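UPF0255 protein frsA (Vibrio vulnificus, PDB 4I4C) probably hydrolyses carboxylic esters as a serine esterase of the FrsA family, and in this crystal holds hexanoic acid in a pocket. Local coordinates at residues A[21-25]-A[48-52]; A[27-33]-A[327-332]. All blocks are in the same frame, centred on the assembly; numbering follows the deposited sequence.

How the interactions relate
From the N terminus the chain first runs through 21-25, the start of a short helix, and then through 27-33, a two-residue strand leading into helix 31-44. Once that helix has ended, 48-52 folds back on 21-25, so interaction 1 closes a loop of some two dozen residues with helix 31-44 inside it. Interaction 2 spans almost 300 residues, joining 27-33 to 327-332, and so the start of helix 31-44 to that of helix 331-337. The two contacts cross, since 27-33 lies within the loop that interaction 1 closes and 327-332 far outside it; their centres are about 16 Å apart. Helix 314-323 borders both: its Asp318 accepts hydrogen bonds from Tyr49 and from Tyr29.

Interaction 1: residues A[21-25]-A[48-52]; sequences KETSA and WYRNL
Ser24 lays its CB over the middle of the Tyr49 ring, 3.6 Å from the ring centroid and only 13° off the normal, a CH-pi contact made by a methylene that the neighbouring oxygen polarises slightly. The small side chain suits this spot because its carbon can press on the ring while its hydroxyl turns to other work: Ser24 OG donates to Glu22 OE1 at 2.5 Å, on that oxygen's syn lone pair. The ring reaches the serine because Tyr49 CG is anti to the backbone N (chi1 155°), and its OH is held beyond by Asp318. Beside the serine, Thr23 brings its methyl CG2 to 3.8 Å from Tyr49 CE2, crossing the tyrosine at about a right angle.

Thr23 meets Arg50 as well. Its OG1 stands 3.1 Å from Arg50 NH2, though the clear partner of that hydroxyl is Asp143. With CG2 anti to the backbone N and OG1 beside it, the threonine turns its methyl to the ring and leaves OG1 near the guanidinium. Water 1 accepts from Arg50 NH2 at the edge of the guanidinium, in its plane, and lies 2.6 Å from Glu22 OE2, to which it can donate, although other acceptors compete. Glu22 is also the N-cap of the short helix: Ser24 N points almost straight at Glu22 OE2 (174°, 3.0 Å), reaching it from above the carboxylate plane.

The connection between helices 31-44 and 54-60 thus packs on the capped start of helix 23-26. Arg50 is further fixed by a salt bridge to Asp88, a bond from NE to Tyr137 O and a cation-pi contact with Trp98. Glu22 OE2 stays 4.5 Å from Arg50 NH1, beyond a salt bridge, yet the guanidinium probably favours the carboxylate form of Glu22.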
ATOM      1  N   LYS A  21     -23.154  -7.515   1.774  1.00 34.79           N
ATOM      2  CA  LYS A  21     -22.632  -8.122   2.988  1.00 39.34           C
ATOM      3  C   LYS A  21     -21.522  -7.237   3.570  1.00 28.31           C
ATOM      4  O   LYS A  21     -20.655  -6.757   2.842  1.00 25.78           O
ATOM      5  CB  LYS A  21     -22.116  -9.533   2.690  1.00 42.93           C
ATOM      6  CG  LYS A  21     -22.069 -10.455   3.892  1.00 48.38           C
ATOM      7  CD  LYS A  21     -21.657 -11.868   3.478  1.00 52.68           C
ATOM      8  CE  LYS A  21     -22.027 -12.901   4.540  1.00 58.46           C
ATOM      9  NZ  LYS A  21     -21.432 -12.603   5.874  1.00 59.90           N
ATOM     10  N   GLU A  22     -21.567  -7.015   4.878  1.00 27.46           N
ATOM     11  CA  GLU A  22     -20.651  -6.081   5.515  1.00 24.00           C
ATOM     12  C   GLU A  22     -19.240  -6.652   5.649  1.00 23.58           C
ATOM     13  O   GLU A  22     -19.053  -7.820   6.009  1.00 18.72           O
ATOM     14  CB  GLU A  22     -21.177  -5.650   6.880  1.00 16.23           C
ATOM     15  CG  GLU A  22     -20.455  -4.445   7.466  1.00 20.56           C
ATOM     16  CD  GLU A  22     -19.198  -4.819   8.247  1.00 28.77           C
ATOM     17  OE1 GLU A  22     -19.240  -5.815   9.008  1.00 19.88           O
ATOM     18  OE2 GLU A  22     -18.170  -4.110   8.106  1.00 30.19           O
ATOM     19  N   THR A  23     -18.268  -5.786   5.383  1.00 20.81           N
ATOM     20  CA  THR A  23     -16.835  -6.108   5.359  1.00 23.73           C
ATOM     21  C   THR A  23     -16.347  -7.035   6.464  1.00 18.50           C
ATOM     22  O   THR A  23     -15.732  -8.065   6.181  1.00 20.52           O
ATOM     23  CB  THR A  23     -15.991  -4.814   5.374  1.00 18.88           C
ATOM     24  OG1 THR A  23     -16.470  -3.932   4.351  1.00 20.28           O
ATOM     25  CG2 THR A  23     -14.507  -5.113   5.118  1.00 16.72           C
ATOM     26  N   SER A  24     -16.612  -6.684   7.718  1.00 15.60           N
ATOM     27  CA  SER A  24     -16.103  -7.496   8.821  1.00 20.65           C
ATOM     28  C   SER A  24     -16.709  -8.913   8.901  1.00 20.29           C
ATOM     29  O   SER A  24     -16.226  -9.750   9.654  1.00 31.72           O
ATOM     30  CB  SER A  24     -16.219  -6.765  10.161  1.00 18.90           C
ATOM     31  OG  SER A  24     -17.561  -6.714  10.634  1.00 21.18           O
ATOM     32  N   ALA A  25     -17.739  -9.177   8.103  1.00 17.64           N
ATOM     33  CA  ALA A  25     -18.483 -10.430   8.185  1.00 20.62           C
ATOM     34  C   ALA A  25     -18.144 -11.327   7.006  1.00 21.92           C
ATOM     35  O   ALA A  25     -18.572 -12.475   6.944  1.00 30.51           O
ATOM     36  CB  ALA A  25     -20.010 -10.145   8.220  1.00 18.80           C
ATOM     37  N   TRP A  48     -12.905   0.029  16.556  1.00 15.07           N
ATOM     38  CA  TRP A  48     -12.991   0.006  15.113  1.00 16.58           C
ATOM     39  C   TRP A  48     -12.580  -1.373  14.653  1.00 21.39           C
ATOM     40  O   TRP A  48     -11.706  -1.985  15.265  1.00 20.23           O
ATOM     41  CB  TRP A  48     -12.036   1.046  14.502  1.00 11.34           C
ATOM     42  CG  TRP A  48     -12.336   2.455  14.878  1.00 23.10           C
ATOM     43  CD1 TRP A  48     -11.777   3.163  15.902  1.00 25.18           C
ATOM     44  CD2 TRP A  48     -13.256   3.349  14.225  1.00 26.54           C
ATOM     45  NE1 TRP A  48     -12.299   4.431  15.938  1.00 28.43           N
ATOM     46  CE2 TRP A  48     -13.205   4.573  14.918  1.00 28.51           C
ATOM     47  CE3 TRP A  48     -14.109   3.232  13.121  1.00 19.94           C
ATOM     48  CZ2 TRP A  48     -13.977   5.675  14.547  1.00 25.57           C
ATOM     49  CZ3 TRP A  48     -14.878   4.330  12.752  1.00 15.68           C
ATOM     50  CH2 TRP A  48     -14.808   5.533  13.467  1.00 23.59           C
ATOM     51  N   TYR A  49     -13.228  -1.873  13.604  1.00 19.74           N
ATOM     52  CA  TYR A  49     -12.805  -3.124  12.956  1.00 14.08           C
ATOM     53  C   TYR A  49     -11.525  -2.847  12.173  1.00 20.70           C
ATOM     54  O   TYR A  49     -10.470  -3.452  12.425  1.00 15.39           O
ATOM     55  CB  TYR A  49     -13.903  -3.650  12.025  1.00 16.02           C
ATOM     56  CG  TYR A  49     -13.382  -4.532  10.910  1.00 17.48           C
ATOM     57  CD1 TYR A  49     -12.903  -5.810  11.168  1.00 20.21           C
ATOM     58  CD2 TYR A  49     -13.368  -4.077   9.592  1.00 20.47           C
ATOM     59  CE1 TYR A  49     -12.411  -6.616  10.125  1.00 23.66           C
ATOM     60  CE2 TYR A  49     -12.902  -4.865   8.563  1.00 16.89           C
ATOM     61  CZ  TYR A  49     -12.419  -6.125   8.826  1.00 15.77           C
ATOM     62  OH  TYR A  49     -11.946  -6.889   7.779  1.00 19.33           O
ATOM     63  N   ARG A  50     -11.618  -1.902  11.241  1.00 17.84           N
ATOM     64  CA  ARG A  50     -10.449  -1.451  10.495  1.00 16.28           C
ATOM     65  C   ARG A  50      -9.387  -0.845  11.400  1.00 14.26           C
ATOM     66  O   ARG A  50      -9.703  -0.232  12.403  1.00 13.44           O
ATOM     67  CB  ARG A  50     -10.873  -0.414   9.456  1.00 15.99           C
ATOM     68  CG  ARG A  50     -11.638  -1.026   8.312  1.00 10.70           C
ATOM     69  CD  ARG A  50     -12.361   0.037   7.526  1.00 10.88           C
ATOM     70  NE  ARG A  50     -13.169  -0.537   6.445  1.00 12.35           N
ATOM     71  CZ  ARG A  50     -14.436  -0.940   6.573  1.00 16.50           C
ATOM     72  NH1 ARG A  50     -15.054  -0.884   7.755  1.00 14.42           N
ATOM     73  NH2 ARG A  50     -15.075  -1.428   5.521  1.00 18.51           N
ATOM     74  N   ASN A  51      -8.118  -1.039  11.047  1.00 21.19           N
ATOM     75  CA  ASN A  51      -7.075  -0.224  11.638  1.00 19.88           C
ATOM     76  C   ASN A  51      -7.146   1.149  10.985  1.00 17.53           C
ATOM     77  O   ASN A  51      -6.951   1.285   9.781  1.00 18.57           O
ATOM     78  CB  ASN A  51      -5.689  -0.848  11.461  1.00 20.05           C
ATOM     79  CG  ASN A  51      -4.590  -0.032  12.134  1.00 25.69           C
ATOM     80  OD1 ASN A  51      -3.686   0.460  11.471  1.00 26.50           O
ATOM     81  ND2 ASN A  51      -4.682   0.131  13.455  1.00 18.84           N
ATOM     82  N   LEU A  52      -7.481   2.151  11.788  1.00 16.80           N
ATOM     83  CA  LEU A  52      -7.573   3.537  11.342  1.00 20.60           C
ATOM     84  C   LEU A  52      -6.192   4.124  11.081  1.00 25.34           C
ATOM     85  O   LEU A  52      -5.309   4.070  11.941  1.00 28.02           O
ATOM     86  CB  LEU A  52      -8.263   4.371  12.418  1.00 21.28           C
ATOM     87  CG  LEU A  52      -9.647   4.890  12.090  1.00 27.46           C
ATOM     88  CD1 LEU A  52     -10.496   3.768  11.546  1.00 20.80           C
ATOM     89  CD2 LEU A  52     -10.253   5.523  13.336  1.00 26.30           C
TER
HETATM   90  O   HOH W   1     -17.927  -2.063   6.508  1.00 15.80           O

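Interaction 2: residues A[27-33]-A[327-332]; sequences TQYMPTS and SVVDIY
Ser33 OG is gripped by the backbone of Ile331, whose N-H points almost straight at it (2.8 Å, 175°), and by water 3 at 2.7 Å. That water also donates to Asp330 OD1 and lies 2.6 Å from Thr32 OG1, so it bridges the N-terminal ends of helices 31-44 and 331-337. Asp330 is the N-cap of helix 331-337, its OD2 taking the N-H of Ser333. Serine suits its own place, since a short hydroxyl can meet a first-turn N-H while its CB rests on Ile331 CG1.

Before these helices the two segments run parallel as a two-stranded sheet of very short strands. Val329 N donates to Gln28 O, and Val329 O receives Met30 N at 3.0 Å, so one valine is bonded through both of its backbone groups. At the other end water 2 accepts from Gln28 N and donates to Ser327 O. Tyr29 and Val329 send their side chains to the same face and lie side by side, Tyr29 CD2 being 3.5 Å from Val329 CB. Val329 CG2 sits over one ring face toward its rim and also touches Thr27 CG2; with CG1 anti to the backbone N (chi1 -174°), the other branch packs against Tyr29 CE2. The beta-branched valine thus offers one methyl to the ring face and the other to CE2. Elsewhere, Met30 bends its flexible chain to place SD 3.7 Å from Val328 CG2.

Tyr29 and Val329 rest on helix 314-323, where Asp318 binds the tyrosine hydroxyl, while Ile331 packs against Leu36 and Leu37 of helix 31-44.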
ATOM      1  N   THR A  27     -15.163 -12.688   5.701  1.00 25.55           N
ATOM      2  CA  THR A  27     -14.215 -13.781   5.780  1.00 24.43           C
ATOM      3  C   THR A  27     -14.780 -14.882   6.650  1.00 18.95           C
ATOM      4  O   THR A  27     -15.276 -14.625   7.751  1.00 21.99           O
ATOM      5  CB  THR A  27     -12.881 -13.290   6.345  1.00 16.92           C
ATOM      6  OG1 THR A  27     -12.436 -12.162   5.580  1.00 20.65           O
ATOM      7  CG2 THR A  27     -11.820 -14.388   6.299  1.00 15.55           C
ATOM      8  N   GLN A  28     -14.706 -16.109   6.143  1.00 19.80           N
ATOM      9  CA  GLN A  28     -15.204 -17.276   6.861  1.00 23.03           C
ATOM     10  C   GLN A  28     -14.080 -17.887   7.682  1.00 25.73           C
ATOM     11  O   GLN A  28     -12.985 -18.138   7.169  1.00 25.24           O
ATOM     12  CB  GLN A  28     -15.746 -18.311   5.877  1.00 23.38           C
ATOM     13  CG  GLN A  28     -16.941 -17.831   5.074  1.00 40.26           C
ATOM     14  CD  GLN A  28     -18.194 -17.712   5.927  1.00 41.77           C
ATOM     15  OE1 GLN A  28     -18.832 -18.713   6.256  1.00 46.37           O
ATOM     16  NE2 GLN A  28     -18.539 -16.484   6.303  1.00 29.51           N
ATOM     17  N   TYR A  29     -14.346 -18.112   8.962  1.00 18.73           N
ATOM     18  CA  TYR A  29     -13.363 -18.726   9.847  1.00 27.60           C
ATOM     19  C   TYR A  29     -13.900 -20.039  10.400  1.00 26.28           C
ATOM     20  O   TYR A  29     -15.099 -20.172  10.650  1.00 26.28           O
ATOM     21  CB  TYR A  29     -13.029 -17.788  11.009  1.00 25.27           C
ATOM     22  CG  TYR A  29     -12.181 -16.596  10.627  1.00 17.03           C
ATOM     23  CD1 TYR A  29     -12.760 -15.414  10.161  1.00 16.77           C
ATOM     24  CD2 TYR A  29     -10.794 -16.655  10.736  1.00 16.84           C
ATOM     25  CE1 TYR A  29     -11.965 -14.316   9.815  1.00 23.43           C
ATOM     26  CE2 TYR A  29     -10.005 -15.591  10.395  1.00 19.62           C
ATOM     27  CZ  TYR A  29     -10.585 -14.420   9.941  1.00 23.69           C
ATOM     28  OH  TYR A  29      -9.756 -13.372   9.604  1.00 17.41           O
ATOM     29  N   MET A  30     -13.011 -21.001  10.606  1.00 22.69           N
ATOM     30  CA  MET A  30     -13.384 -22.242  11.275  1.00 24.64           C
ATOM     31  C   MET A  30     -13.838 -21.891  12.688  1.00 26.87           C
ATOM     32  O   MET A  30     -13.350 -20.918  13.259  1.00 21.15           O
ATOM     33  CB  MET A  30     -12.190 -23.190  11.327  1.00 22.96           C
ATOM     34  CG  MET A  30     -11.695 -23.672   9.959  1.00 32.87           C
ATOM     35  SD  MET A  30     -12.949 -24.545   8.993  1.00 47.00           S
ATOM     36  CE  MET A  30     -13.604 -25.660  10.219  1.00 51.48           C
ATOM     37  N   PRO A  31     -14.787 -22.666  13.246  1.00 28.80           N
ATOM     38  CA  PRO A  31     -15.317 -22.353  14.580  1.00 31.16           C
ATOM     39  C   PRO A  31     -14.240 -22.231  15.661  1.00 26.45           C
ATOM     40  O   PRO A  31     -14.375 -21.359  16.517  1.00 22.69           O
ATOM     41  CB  PRO A  31     -16.268 -23.524  14.860  1.00 32.21           C
ATOM     42  CG  PRO A  31     -16.763 -23.909  13.471  1.00 32.20           C
ATOM     43  CD  PRO A  31     -15.507 -23.795  12.625  1.00 33.84           C
ATOM     44  N   THR A  32     -13.190 -23.051  15.616  1.00 27.60           N
ATOM     45  CA  THR A  32     -12.102 -22.910  16.589  1.00 23.58           C
ATOM     46  C   THR A  32     -11.348 -21.591  16.370  1.00 28.02           C
ATOM     47  O   THR A  32     -10.852 -20.978  17.303  1.00 21.76           O
ATOM     48  CB  THR A  32     -11.122 -24.094  16.558  1.00 31.11           C
ATOM     49  OG1 THR A  32     -10.657 -24.297  15.216  1.00 34.40           O
ATOM     50  CG2 THR A  32     -11.813 -25.359  17.065  1.00 26.32           C
ATOM     51  N   SER A  33     -11.287 -21.142  15.125  1.00 23.41           N
ATOM     52  CA  SER A  33     -10.651 -19.872  14.841  1.00 23.03           C
ATOM     53  C   SER A  33     -11.554 -18.689  15.197  1.00 26.98           C
ATOM     54  O   SER A  33     -11.051 -17.629  15.576  1.00 22.77           O
ATOM     55  CB  SER A  33     -10.182 -19.817  13.384  1.00 23.09           C
ATOM     56  OG  SER A  33      -8.875 -20.350  13.270  1.00 23.32           O
ATOM     57  N   SER A 327     -10.513 -19.675   1.242  1.00 33.91           N
ATOM     58  CA  SER A 327     -11.967 -19.745   1.252  1.00 31.15           C
ATOM     59  C   SER A 327     -12.453 -19.675   2.687  1.00 32.35           C
ATOM     60  O   SER A 327     -13.397 -18.962   3.008  1.00 26.08           O
ATOM     61  CB  SER A 327     -12.442 -21.052   0.613  1.00 35.55           C
ATOM     62  OG  SER A 327     -12.012 -21.154  -0.736  1.00 48.85           O
ATOM     63  N   VAL A 328     -11.786 -20.421   3.553  1.00 28.82           N
ATOM     64  CA  VAL A 328     -12.148 -20.449   4.951  1.00 24.64           C
ATOM     65  C   VAL A 328     -10.840 -20.476   5.708  1.00 28.44           C
ATOM     66  O   VAL A 328      -9.866 -21.074   5.255  1.00 37.43           O
ATOM     67  CB  VAL A 328     -13.061 -21.665   5.286  1.00 36.18           C
ATOM     68  CG1 VAL A 328     -12.383 -22.966   4.926  1.00 40.43           C
ATOM     69  CG2 VAL A 328     -13.498 -21.655   6.757  1.00 29.76           C
ATOM     70  N   VAL A 329     -10.800 -19.804   6.847  1.00 24.34           N
ATOM     71  CA  VAL A 329      -9.528 -19.583   7.513  1.00 20.99           C
ATOM     72  C   VAL A 329      -9.346 -20.392   8.773  1.00 26.34           C
ATOM     73  O   VAL A 329     -10.207 -20.394   9.656  1.00 28.17           O
ATOM     74  CB  VAL A 329      -9.339 -18.100   7.892  1.00 25.75           C
ATOM     75  CG1 VAL A 329      -7.930 -17.861   8.450  1.00 25.43           C
ATOM     76  CG2 VAL A 329      -9.586 -17.234   6.699  1.00 25.57           C
ATOM     77  N   ASP A 330      -8.212 -21.075   8.844  1.00 26.79           N
ATOM     78  CA  ASP A 330      -7.691 -21.570  10.102  1.00 25.65           C
ATOM     79  C   ASP A 330      -6.511 -20.682  10.481  1.00 24.73           C
ATOM     80  O   ASP A 330      -5.508 -20.658   9.786  1.00 23.01           O
ATOM     81  CB  ASP A 330      -7.237 -23.025   9.965  1.00 23.58           C
ATOM     82  CG  ASP A 330      -6.828 -23.615  11.286  1.00 29.50           C
ATOM     83  OD1 ASP A 330      -7.611 -24.410  11.845  1.00 29.20           O
ATOM     84  OD2 ASP A 330      -5.731 -23.264  11.773  1.00 26.04           O
ATOM     85  N   ILE A 331      -6.641 -19.940  11.577  1.00 23.34           N
ATOM     86  CA  ILE A 331      -5.618 -18.970  11.973  1.00 22.27           C
ATOM     87  C   ILE A 331      -4.282 -19.619  12.325  1.00 23.60           C
ATOM     88  O   ILE A 331      -3.218 -19.073  12.026  1.00 23.84           O
ATOM     89  CB  ILE A 331      -6.105 -18.086  13.149  1.00 18.87           C
ATOM     90  CG1 ILE A 331      -7.451 -17.434  12.784  1.00 17.40           C
ATOM     91  CG2 ILE A 331      -5.063 -17.054  13.512  1.00 19.19           C
ATOM     92  CD1 ILE A 331      -8.021 -16.493  13.842  1.00 16.91           C
ATOM     93  N   TYR A 332      -4.333 -20.786  12.956  1.00 27.22           N
ATOM     94  CA  TYR A 332      -3.109 -21.456  13.379  1.00 30.00           C
ATOM     95  C   TYR A 332      -2.309 -21.866  12.149  1.00 30.77           C
ATOM     96  O   TYR A 332      -1.096 -21.702  12.103  1.00 31.08           O
ATOM     97  CB  TYR A 332      -3.424 -22.672  14.252  1.00 32.86           C
ATOM     98  CG  TYR A 332      -4.363 -22.357  15.392  1.00 37.69           C
ATOM     99  CD1 TYR A 332      -3.899 -21.768  16.562  1.00 31.04           C
ATOM    100  CD2 TYR A 332      -5.722 -22.635  15.289  1.00 40.36           C
ATOM    101  CE1 TYR A 332      -4.762 -21.471  17.604  1.00 36.56           C
ATOM    102  CE2 TYR A 332      -6.594 -22.345  16.321  1.00 43.42           C
ATOM    103  CZ  TYR A 332      -6.111 -21.761  17.478  1.00 43.93           C
ATOM    104  OH  TYR A 332      -6.991 -21.476  18.503  1.00 47.57           O
TER
HETATM  105  O   HOH W   2     -13.277 -16.376   3.421  1.00 33.44           O
HETATM  106  O   HOH W   3      -9.180 -22.987  13.540  1.00 23.46           O